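Local structure of arabinan endo-1,5-alpha-l-arabinosidase A (Cellvibrio cellulosa, 1GYH) at residues V5-P10 and T29-K34; V11-G16 and Y20-G25. The protein hydrolyses alpha-1,5-linked arabinan of the plant cell wall, releasing almost exclusively arabinotriose, and is built as a five-bladed beta-propeller. All blocks are in the same frame, centred on the assembly; numbering follows the deposited sequence.

Interaction 1 of 2, residues V5-P10 and T29-K34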
ATOM      1  N   VAL A   5      -4.488 -17.536  -4.439  1.00 14.94           N
ATOM      2  CA  VAL A   5      -5.177 -16.309  -4.710  1.00 16.62           C
ATOM      3  C   VAL A   5      -4.310 -15.218  -5.358  1.00 15.72           C
ATOM      4  O   VAL A   5      -3.191 -14.880  -4.911  1.00 15.74           O
ATOM      5  CB  VAL A   5      -6.188 -15.831  -3.602  1.00 18.01           C
ATOM      6  CG1 VAL A   5      -6.238 -16.649  -2.342  1.00 18.67           C
ATOM      7  CG2 VAL A   5      -6.187 -14.397  -3.388  1.00 19.89           C
ATOM      8  N   ASP A   6      -4.821 -14.699  -6.469  1.00 16.24           N
ATOM      9  CA  ASP A   6      -4.144 -13.603  -7.183  1.00 16.44           C
ATOM     10  C   ASP A   6      -4.631 -12.241  -6.734  1.00 16.28           C
ATOM     11  O   ASP A   6      -5.840 -11.928  -6.798  1.00 17.00           O
ATOM     12  CB  ASP A   6      -4.252 -13.756  -8.713  1.00 17.85           C
ATOM     13  CG  ASP A   6      -5.688 -13.770  -9.211  1.00 20.12           C
ATOM     14  OD1 ASP A   6      -6.465 -14.645  -8.803  1.00 21.04           O
ATOM     15  OD2 ASP A   6      -6.128 -12.933 -10.018  1.00 24.89           O
ATOM     16  N   VAL A   7      -3.675 -11.458  -6.233  1.00 15.50           N
ATOM     17  CA  VAL A   7      -3.866 -10.100  -5.724  1.00 15.21           C
ATOM     18  C   VAL A   7      -2.725  -9.207  -6.165  1.00 13.67           C
ATOM     19  O   VAL A   7      -1.635  -9.679  -6.522  1.00 13.51           O
ATOM     20  CB  VAL A   7      -3.940 -10.059  -4.152  1.00 16.11           C
ATOM     21  CG1 VAL A   7      -4.987 -10.983  -3.669  1.00 17.79           C
ATOM     22  CG2 VAL A   7      -2.552 -10.371  -3.474  1.00 17.97           C
ATOM     23  N   HIS A   8      -2.970  -7.903  -6.114  1.00 13.86           N
ATOM     24  CA  HIS A   8      -1.956  -6.884  -6.386  1.00 13.67           C
ATOM     25  C   HIS A   8      -2.147  -5.799  -5.338  1.00 13.55           C
ATOM     26  O   HIS A   8      -3.276  -5.299  -5.133  1.00 13.47           O
ATOM     27  CB  HIS A   8      -2.154  -6.296  -7.824  1.00 14.55           C
ATOM     28  CG  HIS A   8      -0.888  -5.871  -8.512  1.00 16.29           C
ATOM     29  ND1 HIS A   8      -0.524  -4.544  -8.634  1.00 19.64           N
ATOM     30  CD2 HIS A   8       0.075  -6.589  -9.164  1.00 18.06           C
ATOM     31  CE1 HIS A   8       0.616  -4.462  -9.310  1.00 19.55           C
ATOM     32  NE2 HIS A   8       0.996  -5.690  -9.652  1.00 18.97           N
ATOM     33  N   ASP A   9      -1.064  -5.425  -4.663  1.00 13.12           N
ATOM     34  CA  ASP A   9      -1.057  -4.305  -3.723  1.00 13.81           C
ATOM     35  C   ASP A   9      -1.919  -4.612  -2.473  1.00 14.41           C
ATOM     36  O   ASP A   9      -2.704  -3.781  -2.075  1.00 14.94           O
ATOM     37  CB  ASP A   9      -1.486  -2.969  -4.404  1.00 14.90           C
ATOM     38  CG  ASP A   9      -0.859  -2.778  -5.794  1.00 15.64           C
ATOM     39  OD1 ASP A   9       0.392  -2.989  -5.929  1.00 14.72           O
ATOM     40  OD2 ASP A   9      -1.544  -2.432  -6.797  1.00 16.73           O
ATOM     41  N   PRO A  10      -1.732  -5.770  -1.832  1.00 15.05           N
ATOM     42  CA  PRO A  10      -2.642  -6.229  -0.767  1.00 15.50           C
ATOM     43  C   PRO A  10      -2.505  -5.533   0.577  1.00 16.02           C
ATOM     44  O   PRO A  10      -1.414  -5.118   0.977  1.00 17.52           O
ATOM     45  CB  PRO A  10      -2.302  -7.701  -0.624  1.00 15.54           C
ATOM     46  CG  PRO A  10      -0.840  -7.717  -0.862  1.00 16.08           C
ATOM     47  CD  PRO A  10      -0.646  -6.737  -2.062  1.00 15.54           C
ATOM     48  N   THR A  29     -11.318  -5.177  -4.853  1.00 12.31           N
ATOM     49  CA  THR A  29     -11.758  -6.553  -4.626  1.00 12.78           C
ATOM     50  C   THR A  29     -11.526  -6.910  -3.144  1.00 12.60           C
ATOM     51  O   THR A  29     -10.456  -6.640  -2.617  1.00 11.26           O
ATOM     52  CB  THR A  29     -10.961  -7.526  -5.500  1.00 12.54           C
ATOM     53  OG1 THR A  29     -10.945  -7.125  -6.888  1.00 12.58           O
ATOM     54  CG2 THR A  29     -11.629  -8.895  -5.497  1.00 13.59           C
ATOM     55  N   ILE A  30     -12.547  -7.483  -2.510  1.00 13.34           N
ATOM     56  CA  ILE A  30     -12.517  -7.890  -1.093  1.00 12.66           C
ATOM     57  C   ILE A  30     -12.726  -9.409  -0.938  1.00 13.16           C
ATOM     58  O   ILE A  30     -13.673  -9.957  -1.481  1.00 12.91           O
ATOM     59  CB  ILE A  30     -13.566  -7.165  -0.265  1.00 12.43           C
ATOM     60  CG1 ILE A  30     -13.593  -5.660  -0.565  1.00 13.22           C
ATOM     61  CG2 ILE A  30     -13.301  -7.454   1.292  1.00 11.88           C
ATOM     62  CD1 ILE A  30     -14.801  -4.862   0.153  1.00 13.12           C
ATOM     63  N   TYR A  31     -11.811 -10.059  -0.186  1.00 13.19           N
ATOM     64  CA  TYR A  31     -11.929 -11.447   0.227  1.00 13.03           C
ATOM     65  C   TYR A  31     -12.001 -11.588   1.752  1.00 13.18           C
ATOM     66  O   TYR A  31     -11.558 -10.700   2.479  1.00 11.86           O
ATOM     67  CB  TYR A  31     -10.735 -12.252  -0.226  1.00 12.79           C
ATOM     68  CG  TYR A  31     -10.445 -12.184  -1.689  1.00 12.94           C
ATOM     69  CD1 TYR A  31      -9.661 -11.161  -2.197  1.00 14.60           C
ATOM     70  CD2 TYR A  31     -10.962 -13.143  -2.570  1.00 14.62           C
ATOM     71  CE1 TYR A  31      -9.341 -11.097  -3.549  1.00 14.79           C
ATOM     72  CE2 TYR A  31     -10.652 -13.093  -3.950  1.00 15.66           C
ATOM     73  CZ  TYR A  31      -9.875 -12.059  -4.427  1.00 14.69           C
ATOM     74  OH  TYR A  31      -9.569 -11.980  -5.776  1.00 18.40           O
ATOM     75  N   SER A  32     -12.507 -12.741   2.195  1.00 13.78           N
ATOM     76  CA  SER A  32     -12.624 -13.088   3.634  1.00 14.00           C
ATOM     77  C   SER A  32     -12.101 -14.476   3.961  1.00 13.99           C
ATOM     78  O   SER A  32     -12.065 -15.369   3.125  1.00 13.77           O
ATOM     79  CB  SER A  32     -14.056 -12.948   4.155  1.00 13.87           C
ATOM     80  OG  SER A  32     -14.920 -13.911   3.588  1.00 15.11           O
ATOM     81  N   SER A  33     -11.708 -14.681   5.207  1.00 14.05           N
ATOM     82  CA  SER A  33     -11.103 -15.941   5.585  1.00 13.83           C
ATOM     83  C   SER A  33     -11.124 -16.149   7.108  1.00 14.55           C
ATOM     84  O   SER A  33     -10.987 -15.190   7.872  1.00 14.16           O
ATOM     85  CB  SER A  33      -9.658 -15.998   5.070  1.00 14.69           C
ATOM     86  OG  SER A  33      -8.987 -17.144   5.546  1.00 12.44           O
ATOM     87  N   LYS A  34     -11.264 -17.397   7.525  1.00 14.73           N
ATOM     88  CA  LYS A  34     -11.189 -17.736   8.950  1.00 15.61           C
ATOM     89  C   LYS A  34      -9.751 -18.021   9.421  1.00 14.97           C
ATOM     90  O   LYS A  34      -9.485 -17.924  10.602  1.00 14.14           O
ATOM     91  CB  LYS A  34     -12.151 -18.913   9.267  1.00 15.91           C
ATOM     92  CG  LYS A  34     -13.653 -18.565   8.980  1.00 18.81           C
ATOM     93  CD  LYS A  34     -14.285 -17.569   9.989  1.00 21.93           C
ATOM     94  CE  LYS A  34     -15.717 -17.197   9.614  1.00 24.08           C
ATOM     95  NZ  LYS A  34     -16.372 -16.471  10.703  1.00 27.71           N
TER
HETATM   96  O   HOH W   1      -7.759 -10.021  -6.357  1.00 27.11           O
HETATM   97  O   HOH W   2      -8.190 -14.487  -6.776  1.00 47.69           O

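Interaction 2 of 2, residues V11-G16 and Y20-G25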
ATOM      1  N   VAL A  11      -3.653  -5.380   1.221  1.00 16.54           N
ATOM      2  CA  VAL A  11      -3.761  -4.987   2.620  1.00 16.26           C
ATOM      3  C   VAL A  11      -4.791  -5.889   3.334  1.00 15.23           C
ATOM      4  O   VAL A  11      -5.623  -6.569   2.694  1.00 14.61           O
ATOM      5  CB  VAL A  11      -4.136  -3.515   2.786  1.00 16.49           C
ATOM      6  CG1 VAL A  11      -3.008  -2.586   2.271  1.00 17.81           C
ATOM      7  CG2 VAL A  11      -5.511  -3.215   2.123  1.00 16.17           C
ATOM      8  N   MET A  12      -4.735  -5.903   4.672  1.00 14.32           N
ATOM      9  CA  MET A  12      -5.566  -6.828   5.473  1.00 13.48           C
ATOM     10  C   MET A  12      -5.976  -6.190   6.784  1.00 13.22           C
ATOM     11  O   MET A  12      -5.304  -5.275   7.288  1.00 14.14           O
ATOM     12  CB  MET A  12      -4.812  -8.134   5.807  1.00 13.66           C
ATOM     13  CG  MET A  12      -4.546  -9.089   4.649  1.00 14.43           C
ATOM     14  SD  MET A  12      -3.569 -10.582   5.045  1.00 15.99           S
ATOM     15  CE  MET A  12      -4.492 -11.291   6.297  1.00 15.63           C
ATOM     16  N   THR A  13      -7.069  -6.703   7.330  1.00 13.83           N
ATOM     17  CA  THR A  13      -7.554  -6.379   8.669  1.00 14.31           C
ATOM     18  C   THR A  13      -8.401  -7.509   9.251  1.00 14.10           C
ATOM     19  O   THR A  13      -8.838  -8.393   8.536  1.00 14.37           O
ATOM     20  CB  THR A  13      -8.290  -5.022   8.659  1.00 14.45           C
ATOM     21  OG1 THR A  13      -8.153  -4.417   9.940  1.00 13.62           O
ATOM     22  CG2 THR A  13      -9.798  -5.118   8.368  1.00 14.23           C
ATOM     23  N   ARG A  14      -8.663  -7.468  10.544  1.00 13.90           N
ATOM     24  CA  ARG A  14      -9.487  -8.478  11.190  1.00 13.69           C
ATOM     25  C   ARG A  14     -10.665  -7.792  11.862  1.00 13.76           C
ATOM     26  O   ARG A  14     -10.488  -6.786  12.564  1.00 13.71           O
ATOM     27  CB  ARG A  14      -8.678  -9.272  12.241  1.00 13.98           C
ATOM     28  CG  ARG A  14      -9.462 -10.382  12.920  1.00 15.30           C
ATOM     29  CD  ARG A  14      -8.701 -11.382  13.865  0.50 16.89           C
ATOM     30  NE  ARG A  14      -9.261 -12.757  13.767  0.50 19.67           N
ATOM     31  CZ  ARG A  14      -8.889 -13.822  14.516  0.50 19.51           C
ATOM     32  NH1 ARG A  14      -7.976 -13.704  15.463  0.50 20.86           N
ATOM     33  NH2 ARG A  14      -9.442 -15.010  14.313  0.50 19.26           N
ATOM     34  N   GLU A  15     -11.858  -8.344  11.638  1.00 13.58           N
ATOM     35  CA  GLU A  15     -13.066  -7.965  12.360  1.00 13.16           C
ATOM     36  C   GLU A  15     -13.600  -9.172  13.088  1.00 14.26           C
ATOM     37  O   GLU A  15     -14.016 -10.158  12.463  1.00 13.51           O
ATOM     38  CB  GLU A  15     -14.140  -7.456  11.390  1.00 13.26           C
ATOM     39  CG  GLU A  15     -15.448  -7.002  12.073  1.00 13.08           C
ATOM     40  CD  GLU A  15     -16.544  -6.540  11.125  1.00 13.76           C
ATOM     41  OE1 GLU A  15     -16.559  -6.915   9.931  1.00 14.28           O
ATOM     42  OE2 GLU A  15     -17.407  -5.767  11.574  1.00 11.87           O
ATOM     43  N   GLY A  16     -13.635  -9.104  14.421  1.00 14.99           N
ATOM     44  CA  GLY A  16     -14.022 -10.262  15.213  1.00 14.98           C
ATOM     45  C   GLY A  16     -13.126 -11.454  14.887  1.00 14.68           C
ATOM     46  O   GLY A  16     -11.907 -11.353  14.980  1.00 15.01           O
ATOM     47  N   TYR A  20      -9.987 -10.087   6.500  1.00 12.01           N
ATOM     48  CA  TYR A  20     -10.414  -9.496   5.223  1.00 13.97           C
ATOM     49  C   TYR A  20      -9.191  -9.036   4.472  1.00 13.18           C
ATOM     50  O   TYR A  20      -8.227  -8.494   5.080  1.00 14.53           O
ATOM     51  CB  TYR A  20     -11.397  -8.341   5.404  1.00 13.33           C
ATOM     52  CG  TYR A  20     -12.733  -8.822   5.886  1.00 13.90           C
ATOM     53  CD1 TYR A  20     -12.968  -9.012   7.246  1.00 11.68           C
ATOM     54  CD2 TYR A  20     -13.756  -9.162   4.996  1.00 11.34           C
ATOM     55  CE1 TYR A  20     -14.171  -9.477   7.679  1.00 14.04           C
ATOM     56  CE2 TYR A  20     -14.972  -9.645   5.437  1.00 14.38           C
ATOM     57  CZ  TYR A  20     -15.183  -9.805   6.772  1.00 13.38           C
ATOM     58  OH  TYR A  20     -16.362 -10.291   7.240  1.00 13.41           O
ATOM     59  N   LEU A  21      -9.229  -9.250   3.153  1.00 13.28           N
ATOM     60  CA  LEU A  21      -8.127  -8.945   2.266  1.00 13.02           C
ATOM     61  C   LEU A  21      -8.652  -8.051   1.112  1.00 13.49           C
ATOM     62  O   LEU A  21      -9.719  -8.312   0.524  1.00 13.34           O
ATOM     63  CB  LEU A  21      -7.550 -10.231   1.711  1.00 14.10           C
ATOM     64  CG  LEU A  21      -6.603 -10.213   0.486  1.00 13.94           C
ATOM     65  CD1 LEU A  21      -5.219  -9.631   0.814  1.00 13.47           C
ATOM     66  CD2 LEU A  21      -6.444 -11.627  -0.062  1.00 15.50           C
ATOM     67  N   PHE A  22      -7.922  -6.988   0.845  1.00 13.26           N
ATOM     68  CA  PHE A  22      -8.295  -5.974  -0.142  1.00 13.22           C
ATOM     69  C   PHE A  22      -7.199  -5.898  -1.187  1.00 13.46           C
ATOM     70  O   PHE A  22      -6.013  -5.801  -0.872  1.00 13.41           O
ATOM     71  CB  PHE A  22      -8.499  -4.589   0.485  1.00 13.00           C
ATOM     72  CG  PHE A  22      -9.477  -4.553   1.611  1.00 14.05           C
ATOM     73  CD1 PHE A  22      -9.165  -5.125   2.860  1.00 15.55           C
ATOM     74  CD2 PHE A  22     -10.731  -3.971   1.444  1.00 14.86           C
ATOM     75  CE1 PHE A  22     -10.075  -5.069   3.909  1.00 16.37           C
ATOM     76  CE2 PHE A  22     -11.675  -3.962   2.496  1.00 15.44           C
ATOM     77  CZ  PHE A  22     -11.340  -4.510   3.732  1.00 15.26           C
ATOM     78  N   SER A  23      -7.610  -5.873  -2.464  1.00 13.80           N
ATOM     79  CA  SER A  23      -6.684  -5.858  -3.589  1.00 13.03           C
ATOM     80  C   SER A  23      -7.091  -4.791  -4.625  1.00 12.61           C
ATOM     81  O   SER A  23      -8.284  -4.463  -4.797  1.00 11.33           O
ATOM     82  CB  SER A  23      -6.666  -7.245  -4.253  1.00 13.34           C
ATOM     83  OG  SER A  23      -5.880  -7.274  -5.459  1.00 13.49           O
ATOM     84  N   THR A  24      -6.084  -4.255  -5.301  1.00 13.53           N
ATOM     85  CA  THR A  24      -6.292  -3.592  -6.594  1.00 12.89           C
ATOM     86  C   THR A  24      -7.219  -4.436  -7.468  1.00 12.99           C
ATOM     87  O   THR A  24      -7.107  -5.655  -7.518  1.00 13.71           O
ATOM     88  CB  THR A  24      -4.927  -3.404  -7.277  1.00 13.41           C
ATOM     89  OG1 THR A  24      -4.186  -2.385  -6.574  1.00 14.38           O
ATOM     90  CG2 THR A  24      -5.079  -2.892  -8.765  1.00 12.61           C
ATOM     91  N   GLY A  25      -8.165  -3.787  -8.132  1.00 13.61           N
ATOM     92  CA  GLY A  25      -9.120  -4.477  -8.990  1.00 13.54           C
ATOM     93  C   GLY A  25     -10.423  -3.685  -9.160  1.00 12.77           C
ATOM     94  O   GLY A  25     -10.582  -2.608  -8.575  1.00 12.45           O
TER
HETATM   95  O   HOH W   3     -17.050  -9.617   9.781  1.00 30.85           O

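Interaction 1 of 2, residues V5-P10 and T29-K34
Tyr31 OH meets the loop 5-10 through two waters rather than directly. Water 1 lies at the edge of the tyrosine ring, in its plane, 2.7 Å from Tyr31 OH, and donates to Asp6 O over 2.7 Å. Water 2, 3.0 Å from Tyr31 OH, donates to Asp6 OD1 at 2.7 Å. One phenol oxygen is thereby tied to both the backbone and the carboxylate of Asp6, while Tyr31 OH and Asp6 O themselves remain 3.9 Å apart. With CG anti to its carbonyl carbon (chi1 -55°), Tyr31 sends its ring from strand 29-33 toward the loop. Val5 CG2 covers one face of that ring, 4.5 Å from Tyr31 CZ, and Val7 CG1 approaches obliquely, 4.4 Å from Tyr31 CE1. Trp39 of strand 38-44 also touches both Val5 and Tyr31. Farther along the loop, His8 ND1 donates to Asp9 OD2 over 3.0 Å, reaching the oxygen from above the carboxylate plane, while His8 NE2 is hydrogen-bonded to Tyr279 OH. Asp6 probably binds substrate and Asp9 is probably the proton acceptor, so the hydrated tyrosine contact joins a propeller-blade strand to the loop that brings both aspartates to the active site of a family 43 glycoside hydrolase.

Interaction 2 of 2, residues V11-G16 and Y20-G25
Four backbone hydrogen bonds join Val11 to Phe22 and Thr13 to Tyr20, making strands 11-15 and 18-23 an antiparallel beta hairpin in one blade of the five-bladed propeller. Tyr20 N to Thr13 O is the shortest at 2.9 Å; Phe22 N to Val11 O follows at 3.0 Å. Between these hydrogen-bonded pairs lies the non-hydrogen-bonded pair Met12 and Leu21, where Met12 CA comes within 3.2 Å of Tyr20 O in a CA-H...O contact. Val11, Thr13, Tyr20 and Phe22 occupy one face of the hairpin, Met12 and Leu21 the other. On the first, Val11 CG2 packs 3.7 Å from Phe22 CB, Val11 O lies at the edge of the phenylalanine ring in its plane, and Ile69 of strand 63-72 touches Val11, Thr13 and Phe22. On the second, Met12 CG meets Leu21 CD1 at 3.9 Å. Toward the turn, an extended side chain with CG anti to the backbone N (chi1 -179°) carries the Glu15 carboxylate to Tyr20, its plane 59° from the ring. Thr99 OG1 and Leu100 N hydrogen-bond to this carboxylate, while the link to Tyr20 runs through water 3, which donates to Glu15 OE1 over 2.8 Å and lies 2.7 Å from Tyr20 OH.

Overall arrangement
Both interactions involve the sheet of one propeller blade, interaction 1 through strand 29-33 and interaction 2 through its hairpin, their centres about 6 Å apart. Strand 18-23 neighbours strand 29-33, and a probable hydrogen bond of 2.8 Å from Tyr31 N to Leu21 O joins them. The loop 5-10 runs directly into strand 11-15, carrying the chain from the probable substrate-binding Asp6 and proton acceptor Asp9 into the hairpin. A second probable hydrogen bond, 2.7 Å between Asp9 OD2 and Thr24 OG1, connects this aspartate to Thr24, just beyond strand 18-23. Waters at Tyr31 and Thr24 thus tie loop 5-10 to the blade, an example of a propeller sheet holding probable active-site residues beside it.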